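Local coordinates for Ice-binding protein 1 (Shewanella frigidimarina, PDB 6BG8) that adsorbs its bacterium onto ice and inhibits the growth of ice crystals, lowering the freezing point of water below its melting point, at residues 16-22 / 221-227; 30-34 / 233-237; 115-121 / 135-141. All coordinates share one frame; numbering follows the deposited sequence.

Interaction 1 (16-22 / 221-227); sequences MLASQAI and FAVTDQV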
loop_
_atom_site.group_PDB
_atom_site.type_symbol
_atom_site.label_atom_id
_atom_site.label_comp_id
_atom_site.label_asym_id
_atom_site.label_seq_id
_atom_site.Cartn_x
_atom_site.Cartn_y
_atom_site.Cartn_z
ATOM N N MET A 16 0.367 -3.504 -5.642
ATOM C CA MET A 16 -0.036 -2.147 -5.969
ATOM C C MET A 16 -1.367 -2.179 -6.696
ATOM O O MET A 16 -1.588 -3.021 -7.571
ATOM C CB MET A 16 1.010 -1.445 -6.839
ATOM C CG MET A 16 2.396 -1.440 -6.226
ATOM S SD MET A 16 3.605 -0.494 -7.178
ATOM C CE MET A 16 3.468 -1.198 -8.797
ATOM N N LEU A 17 -2.241 -1.246 -6.338
ATOM C CA LEU A 17 -3.577 -1.196 -6.918
ATOM C C LEU A 17 -4.046 0.248 -6.920
ATOM O O LEU A 17 -3.982 0.920 -5.888
ATOM C CB LEU A 17 -4.551 -2.071 -6.120
ATOM C CG LEU A 17 -6.020 -2.123 -6.556
ATOM C CD1 LEU A 17 -6.171 -2.885 -7.874
ATOM C CD2 LEU A 17 -6.884 -2.768 -5.475
ATOM N N ALA A 18 -4.526 0.720 -8.067
ATOM C CA ALA A 18 -4.954 2.104 -8.185
ATOM C C ALA A 18 -6.210 2.187 -9.040
ATOM O O ALA A 18 -6.488 1.316 -9.864
ATOM C CB ALA A 18 -3.847 2.983 -8.787
ATOM N N SER A 19 -6.971 3.262 -8.825
ATOM C CA SER A 19 -8.131 3.541 -9.664
ATOM C C SER A 19 -7.718 3.932 -11.080
ATOM O O SER A 19 -8.277 3.427 -12.062
ATOM C CB SER A 19 -8.970 4.653 -9.031
ATOM O OG SER A 19 -9.943 5.139 -9.940
ATOM N N GLN A 20 -6.754 4.843 -11.215
ATOM C CA GLN A 20 -6.526 5.516 -12.494
ATOM C C GLN A 20 -5.270 5.064 -13.216
ATOM O O GLN A 20 -5.304 4.854 -14.432
ATOM C CB GLN A 20 -6.443 7.037 -12.288
ATOM C CG GLN A 20 -7.749 7.685 -11.847
ATOM C CD GLN A 20 -8.839 7.503 -12.857
ATOM O OE1 GLN A 20 -8.739 7.998 -13.979
ATOM N NE2 GLN A 20 -9.904 6.801 -12.464
ATOM N N ALA A 21 -4.161 4.904 -12.505
ATOM C CA ALA A 21 -2.893 4.636 -13.182
ATOM C C ALA A 21 -1.874 4.109 -12.186
ATOM O O ALA A 21 -1.925 4.422 -10.993
ATOM C CB ALA A 21 -2.338 5.895 -13.865
ATOM N N ILE A 22 -0.949 3.304 -12.699
ATOM C CA ILE A 22 0.268 2.935 -11.984
ATOM C C ILE A 22 1.421 3.233 -12.925
ATOM O O ILE A 22 1.417 2.776 -14.075
ATOM C CB ILE A 22 0.285 1.462 -11.556
ATOM C CG1 ILE A 22 -0.827 1.202 -10.533
ATOM C CG2 ILE A 22 1.651 1.113 -10.953
ATOM C CD1 ILE A 22 -1.056 -0.272 -10.242
ATOM N N PHE A 221 -1.944 1.231 -2.245
ATOM C CA PHE A 221 -3.286 1.395 -2.793
ATOM C C PHE A 221 -3.590 2.878 -2.962
ATOM O O PHE A 221 -3.436 3.655 -2.014
ATOM C CB PHE A 221 -4.364 0.786 -1.875
ATOM C CG PHE A 221 -4.254 -0.703 -1.681
ATOM C CD1 PHE A 221 -4.727 -1.576 -2.642
ATOM C CD2 PHE A 221 -3.728 -1.228 -0.508
ATOM C CE1 PHE A 221 -4.641 -2.947 -2.456
ATOM C CE2 PHE A 221 -3.635 -2.601 -0.320
ATOM C CZ PHE A 221 -4.097 -3.460 -1.296
ATOM N N ALA A 222 -4.064 3.262 -4.150
ATOM C CA ALA A 222 -4.599 4.599 -4.388
ATOM C C ALA A 222 -6.072 4.436 -4.746
ATOM O O ALA A 222 -6.398 3.931 -5.825
ATOM C CB ALA A 222 -3.819 5.319 -5.491
ATOM N N VAL A 223 -6.964 4.834 -3.835
ATOM C CA VAL A 223 -8.376 4.488 -3.992
ATOM C C VAL A 223 -8.994 5.209 -5.185
ATOM O O VAL A 223 -9.787 4.619 -5.928
ATOM C CB VAL A 223 -9.152 4.774 -2.695
ATOM C CG1 VAL A 223 -10.638 4.455 -2.894
ATOM C CG2 VAL A 223 -8.577 3.954 -1.538
ATOM N N THR A 224 -8.668 6.491 -5.383
ATOM C CA THR A 224 -9.304 7.264 -6.441
ATOM C C THR A 224 -8.356 7.790 -7.505
ATOM O O THR A 224 -8.836 8.301 -8.521
ATOM C CB THR A 224 -10.093 8.460 -5.877
ATOM O OG1 THR A 224 -9.196 9.427 -5.309
ATOM C CG2 THR A 224 -11.085 8.000 -4.830
ATOM N N ASP A 225 -7.042 7.687 -7.323
ATOM C CA ASP A 225 -6.158 8.179 -8.374
ATOM C C ASP A 225 -5.067 7.165 -8.691
ATOM O O ASP A 225 -5.369 6.099 -9.233
ATOM C CB ASP A 225 -5.565 9.538 -7.999
ATOM C CG ASP A 225 -4.930 10.246 -9.189
ATOM O OD1 ASP A 225 -5.158 9.807 -10.342
ATOM O OD2 ASP A 225 -4.185 11.223 -8.970
ATOM N N GLN A 226 -3.811 7.455 -8.340
ATOM C CA GLN A 226 -2.701 6.755 -8.971
ATOM C C GLN A 226 -1.637 6.357 -7.954
ATOM O O GLN A 226 -1.479 6.976 -6.903
ATOM C CB GLN A 226 -2.044 7.620 -10.055
ATOM C CG GLN A 226 -1.403 8.887 -9.505
ATOM C CD GLN A 226 -0.765 9.736 -10.581
ATOM O OE1 GLN A 226 -0.682 9.325 -11.738
ATOM N NE2 GLN A 226 -0.325 10.937 -10.211
ATOM N N VAL A 227 -0.865 5.339 -8.315
ATOM C CA VAL A 227 0.367 5.006 -7.610
ATOM C C VAL A 227 1.521 5.294 -8.558
ATOM O O VAL A 227 1.554 4.767 -9.675
ATOM C CB VAL A 227 0.402 3.540 -7.158
ATOM C CG1 VAL A 227 1.730 3.246 -6.468
ATOM C CG2 VAL A 227 -0.764 3.210 -6.228
#

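Interaction 2 (30-34 / 233-237); sequences IVDGD and AVTKA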
loop_
_atom_site.group_PDB
_atom_site.type_symbol
_atom_site.label_atom_id
_atom_site.label_comp_id
_atom_site.label_asym_id
_atom_site.label_seq_id
_atom_site.Cartn_x
_atom_site.Cartn_y
_atom_site.Cartn_z
ATOM N N ILE A 30 9.399 -4.900 -8.532
ATOM C CA ILE A 30 8.251 -5.264 -7.701
ATOM C C ILE A 30 8.195 -6.783 -7.598
ATOM O O ILE A 30 8.431 -7.485 -8.587
ATOM C CB ILE A 30 6.939 -4.686 -8.270
ATOM C CG1 ILE A 30 7.086 -3.178 -8.498
ATOM C CG2 ILE A 30 5.762 -4.966 -7.333
ATOM C CD1 ILE A 30 6.736 -2.745 -9.887
ATOM N N VAL A 31 7.894 -7.290 -6.394
ATOM C CA VAL A 31 8.011 -8.713 -6.083
ATOM C C VAL A 31 6.811 -9.188 -5.265
ATOM O O VAL A 31 6.347 -8.488 -4.358
ATOM C CB VAL A 31 9.318 -9.004 -5.309
ATOM C CG1 VAL A 31 9.439 -10.481 -4.999
ATOM C CG2 VAL A 31 10.532 -8.524 -6.088
ATOM N N ASP A 32 6.311 -10.381 -5.600
ATOM C CA ASP A 32 5.413 -11.194 -4.769
ATOM C C ASP A 32 3.995 -10.643 -4.684
ATOM O O ASP A 32 3.226 -11.053 -3.807
ATOM C CB ASP A 32 5.967 -11.379 -3.347
ATOM C CG ASP A 32 7.177 -12.305 -3.300
ATOM O OD1 ASP A 32 7.364 -13.104 -4.242
ATOM O OD2 ASP A 32 7.934 -12.249 -2.305
ATOM N N GLY A 33 3.620 -9.724 -5.568
ATOM C CA GLY A 33 2.255 -9.233 -5.598
ATOM C C GLY A 33 1.863 -8.849 -7.008
ATOM O O GLY A 33 2.711 -8.672 -7.885
ATOM N N ASP A 34 0.561 -8.698 -7.205
ATOM C CA ASP A 34 -0.016 -8.308 -8.485
ATOM C C ASP A 34 -0.118 -6.787 -8.607
ATOM O O ASP A 34 -0.041 -6.048 -7.624
ATOM C CB ASP A 34 -1.411 -8.925 -8.644
ATOM C CG ASP A 34 -1.371 -10.433 -8.753
ATOM O OD1 ASP A 34 -0.387 -10.964 -9.303
ATOM O OD2 ASP A 34 -2.315 -11.089 -8.281
ATOM N N ALA A 233 12.175 -0.483 -5.083
ATOM C CA ALA A 233 11.999 -1.897 -4.789
ATOM C C ALA A 233 10.755 -2.047 -3.924
ATOM O O ALA A 233 10.719 -1.556 -2.794
ATOM C CB ALA A 233 13.221 -2.466 -4.075
ATOM N N VAL A 234 9.747 -2.737 -4.445
ATOM C CA VAL A 234 8.483 -2.929 -3.747
ATOM C C VAL A 234 8.271 -4.421 -3.564
ATOM O O VAL A 234 8.225 -5.172 -4.545
ATOM C CB VAL A 234 7.312 -2.303 -4.518
ATOM C CG1 VAL A 234 6.005 -2.539 -3.772
ATOM C CG2 VAL A 234 7.566 -0.819 -4.743
ATOM N N THR A 235 8.137 -4.857 -2.315
ATOM C CA THR A 235 7.877 -6.255 -2.008
ATOM C C THR A 235 6.559 -6.355 -1.267
ATOM O O THR A 235 6.364 -5.668 -0.257
ATOM C CB THR A 235 8.999 -6.848 -1.165
ATOM O OG1 THR A 235 10.244 -6.715 -1.873
ATOM C CG2 THR A 235 8.709 -8.315 -0.871
ATOM N N LYS A 236 5.650 -7.188 -1.773
ATOM C CA LYS A 236 4.371 -7.347 -1.095
ATOM C C LYS A 236 4.575 -8.076 0.221
ATOM O O LYS A 236 5.306 -9.069 0.289
ATOM C CB LYS A 236 3.374 -8.114 -1.960
ATOM C CG LYS A 236 1.979 -8.174 -1.322
ATOM C CD LYS A 236 1.015 -9.014 -2.130
ATOM C CE LYS A 236 0.641 -10.287 -1.409
ATOM N NZ LYS A 236 1.815 -11.176 -1.255
ATOM N N ALA A 237 3.916 -7.581 1.268
ATOM C CA ALA A 237 3.975 -8.249 2.559
ATOM C C ALA A 237 3.306 -9.613 2.469
ATOM O O ALA A 237 2.276 -9.777 1.809
ATOM C CB ALA A 237 3.308 -7.389 3.630
HETATM O O HOH W 1 6.900 -11.307 0.100
#

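Interaction 3 (115-121 / 135-141); sequences CPIELGN and VTLQTGT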
loop_
_atom_site.group_PDB
_atom_site.type_symbol
_atom_site.label_atom_id
_atom_site.label_comp_id
_atom_site.label_asym_id
_atom_site.label_seq_id
_atom_site.Cartn_x
_atom_site.Cartn_y
_atom_site.Cartn_z
ATOM N N CYS A 115 -2.286 10.352 16.968
ATOM C CA CYS A 115 -1.142 10.231 16.070
ATOM C C CYS A 115 -0.358 11.534 16.095
ATOM O O CYS A 115 -0.913 12.584 15.737
ATOM C CB CYS A 115 -1.592 9.932 14.645
ATOM S SG CYS A 115 -0.197 9.621 13.493
ATOM N N PRO A 116 0.909 11.521 16.500
ATOM C CA PRO A 116 1.721 12.742 16.420
ATOM C C PRO A 116 1.857 13.209 14.982
ATOM O O PRO A 116 1.864 12.408 14.050
ATOM C CB PRO A 116 3.077 12.305 16.982
ATOM C CG PRO A 116 2.751 11.106 17.838
ATOM C CD PRO A 116 1.658 10.402 17.091
ATOM N N ILE A 117 1.988 14.523 14.801
ATOM C CA ILE A 117 2.114 15.021 13.429
ATOM C C ILE A 117 3.525 14.878 12.880
ATOM O O ILE A 117 3.725 15.038 11.666
ATOM C CB ILE A 117 1.631 16.479 13.308
ATOM C CG1 ILE A 117 2.415 17.406 14.238
ATOM C CG2 ILE A 117 0.130 16.539 13.597
ATOM C CD1 ILE A 117 2.156 18.891 13.996
ATOM N N GLU A 118 4.507 14.582 13.731
ATOM C CA GLU A 118 5.832 14.157 13.297
ATOM C C GLU A 118 6.138 12.817 13.953
ATOM O O GLU A 118 6.062 12.692 15.181
ATOM C CB GLU A 118 6.907 15.193 13.659
ATOM C CG GLU A 118 8.353 14.696 13.453
ATOM C CD GLU A 118 8.657 14.325 12.006
ATOM O OE1 GLU A 118 8.306 15.114 11.107
ATOM O OE2 GLU A 118 9.265 13.255 11.759
ATOM N N LEU A 119 6.472 11.816 13.138
ATOM C CA LEU A 119 6.695 10.460 13.625
ATOM C C LEU A 119 8.172 10.095 13.739
ATOM O O LEU A 119 8.493 9.014 14.249
ATOM C CB LEU A 119 5.973 9.449 12.719
ATOM C CG LEU A 119 4.443 9.497 12.754
ATOM C CD1 LEU A 119 3.822 8.605 11.685
ATOM C CD2 LEU A 119 3.926 9.109 14.128
ATOM N N GLY A 120 9.079 10.969 13.309
ATOM C CA GLY A 120 10.495 10.677 13.439
ATOM C C GLY A 120 10.958 10.657 14.886
ATOM O O GLY A 120 10.437 11.368 15.746
ATOM N N ASN A 121 11.952 9.803 15.147
ATOM C CA ASN A 121 12.600 9.644 16.456
ATOM C C ASN A 121 11.641 9.130 17.525
ATOM O O ASN A 121 11.906 9.275 18.725
ATOM C CB ASN A 121 13.261 10.948 16.921
ATOM C CG ASN A 121 14.425 11.353 16.042
ATOM O OD1 ASN A 121 15.181 10.507 15.552
ATOM N ND2 ASN A 121 14.582 12.655 15.836
ATOM N N VAL A 135 0.657 14.365 8.491
ATOM C CA VAL A 135 1.708 13.731 9.281
ATOM C C VAL A 135 2.985 13.672 8.454
ATOM O O VAL A 135 2.954 13.324 7.268
ATOM C CB VAL A 135 1.323 12.314 9.743
ATOM C CG1 VAL A 135 2.523 11.642 10.419
ATOM C CG2 VAL A 135 0.117 12.356 10.669
ATOM N N THR A 136 4.107 13.997 9.081
ATOM C CA THR A 136 5.401 13.832 8.446
ATOM C C THR A 136 6.239 12.837 9.235
ATOM O O THR A 136 6.088 12.696 10.453
ATOM C CB THR A 136 6.144 15.169 8.318
ATOM O OG1 THR A 136 6.115 15.857 9.576
ATOM C CG2 THR A 136 5.475 16.029 7.251
ATOM N N LEU A 137 7.112 12.138 8.510
ATOM C CA LEU A 137 8.086 11.213 9.084
ATOM C C LEU A 137 9.422 11.624 8.477
ATOM O O LEU A 137 9.796 11.129 7.413
ATOM C CB LEU A 137 7.716 9.765 8.775
ATOM C CG LEU A 137 8.731 8.643 9.015
ATOM C CD1 LEU A 137 9.481 8.814 10.333
ATOM C CD2 LEU A 137 8.004 7.308 8.974
ATOM N N GLN A 138 10.122 12.555 9.129
ATOM C CA GLN A 138 11.334 13.092 8.518
ATOM C C GLN A 138 12.448 13.442 9.501
ATOM O O GLN A 138 13.610 13.527 9.097
ATOM C CB GLN A 138 10.997 14.329 7.678
ATOM C CG GLN A 138 10.293 15.459 8.414
ATOM C CD GLN A 138 9.696 16.466 7.440
ATOM O OE1 GLN A 138 9.816 16.312 6.222
ATOM N NE2 GLN A 138 9.013 17.478 7.970
ATOM N N THR A 139 12.133 13.665 10.780
ATOM C CA THR A 139 13.216 14.047 11.685
ATOM C C THR A 139 14.127 12.882 12.020
ATOM O O THR A 139 15.219 13.098 12.561
ATOM C CB THR A 139 12.660 14.646 12.974
ATOM O OG1 THR A 139 11.820 13.682 13.626
ATOM C CG2 THR A 139 11.859 15.896 12.672
ATOM N N GLY A 140 13.708 11.663 11.712
ATOM C CA GLY A 140 14.467 10.490 12.088
ATOM C C GLY A 140 13.669 9.252 11.748
ATOM O O GLY A 140 12.777 9.286 10.901
ATOM N N THR A 141 13.987 8.174 12.446
ATOM C CA THR A 141 13.394 6.874 12.192
ATOM C C THR A 141 12.167 6.692 13.072
ATOM O O THR A 141 12.178 7.061 14.248
ATOM C CB THR A 141 14.410 5.772 12.499
ATOM O OG1 THR A 141 15.487 5.846 11.560
ATOM C CG2 THR A 141 13.767 4.396 12.430
HETATM O O HOH W 2 9.004 17.729 11.062
HETATM O O HOH W 3 10.903 14.823 15.983
HETATM O O HOH W 4 15.990 8.339 14.575
#

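Interaction 1 (16-22 / 221-227)
The backbone oxygen Asp-225 O takes the shortest polar bond of the contact, from Gln-20 N at 2.7 Å; the donor stands 23° out of the carbonyl plane. One residue earlier, Ser-19 N bonds Ala-222 O. The corners 19-20 and 223-225 are thereby stacked on each other, with Ser-19 CB lying 3.2 Å from Val-223 O. Gln-20 bends back at its second torsion (chi2 -61°), which carries NE2 to Ser-19 OG at 3.0 Å, while OE1 bonds Gln-40; Ser-19 OG is also hydrogen-bonded to Asp-39. The Gln-20 and Asp-225 side chains cross at about a right angle, Gln-20 CB 3.6 Å from Asp-225 OD1. On both sides of the corner the chains run parallel: Ala-222 N bonds Leu-17 O, and Val-227 N bonds Ala-21 O at 3.0 Å. In this C-terminal DUF3494 domain, a discontinuous beta-solenoid, the pairing lays a late coil against the first one. On one sheet face Leu-17, with CG anti to its own N (chi1 179°), sets CB 3.5 Å from Phe-221 CD1 and CD2 beside CD1 and CE1 of the same ring, approaching obliquely; Leu-95 of helix 84-103 touches both residues, and Phe-203 stacks on the Phe-221 ring. On the other face the Ala-18 methyl sits 4.0 Å from both Ala-222 CB and Val-227 CG2, and Met-16 SD borders Val-227 CG1.

Interaction 2 (30-34 / 233-237)
Lys-236 lies against the 32-33 turn, its NZ giving a hydrogen bond of 2.9 Å to Asp-32 O from outside the carbonyl plane. CG leaves trans to the main-chain N (chi1 -174°), and bends further out (chi3 112°, chi4 -65°) wrap the chain round that oxygen: CD is 3.4 Å from Asp-32 O and 3.7 Å from Gly-33 CA. On one face of the strands Ile-30 and Val-234 lie side by side, Ile-30 CG1 4.1 Å from Val-234 CB, and Met-16 and Phe-48 also touch Ile-30. Parallel strand bonds join the two rungs of the beta-solenoid, from Val-31 N to Val-234 O at 2.8 Å and from Lys-236 N to Val-31 O. The opposite face is looser: the side chains of Val-31 and Thr-235 come no nearer than 4.2 Å, between Val-31 CB and Thr-235 OG1. At the turn a water spans the gap, donating to Asp-32 OD2 and to Lys-236 O, both at 2.8 Å, while Asp-32 OD1 bonds Asn-62. The Asp-32 carboxylate and the Lys-236 ammonium do not meet, so the buried lysine is held by a carbonyl, with weak help from Ala-237 O, and its charge is probably stabilised by backbone dipoles.

Interaction 3 (115-121 / 135-141)
Glu-118 folds its carboxylate over the turn that follows strand 135-137. An extended first torsion (chi1 170°) followed by a bend at the second (chi2 61°) brings OE2 into a cluster of amides. Gln-138 N meets the syn lone pair of OE2 at 2.9 Å, Thr-139 N comes from 59° above the carboxylate plane at 3.1 Å, and Gly-120 N, from the glutamate's own loop, arrives on the anti side at 2.8 Å. The other oxygen, OE1, accepts from Thr-136 OG1 at 2.8 Å and from a water that also links to Gln-138 NE2. Thr-139 approaches from the opposite direction, its methyl CG2 3.6 Å from Glu-118 CD. Val-135 forms the apolar part: CG1 lies 3.5 Å from Leu-119 CD1, their side chains crossing at a slant, and CG2 faces Cys-115 SG at 3.9 Å. Between these two zones Thr-136 N bonds Ile-117 O, and Leu-119 N returns to Thr-136 O, so the loop 115-121 runs along the outermost strand of its solenoid sheet. With three N-H groups on one oxygen and a hydroxyl on the other, Glu-118 is probably held as the charged carboxylate, its rotation fixed by bonds from several directions.

Overall arrangement
Interactions 1 and 2 are successive parts of one seam, in which an early coil, 16-34, is paired in parallel with the late coil 221-237; Met-16 and Ile-30 pack directly between them. Interaction 1 is the more buried, combining apolar faces, one of them covered by helix 84-103, with a hydrogen-bonded corner, whereas interaction 2 passes from strand packing to a lysine and a water at its turn. Interaction 3 lies about 25 Å from each of the others, centre to centre, on strand 135-137 at the far edge of the sheet that also holds strands 21-24 and 226-229. There a non-strand loop takes the neighbouring position, and the carboxylate of a partly exposed glutamate supplies much of the bonding.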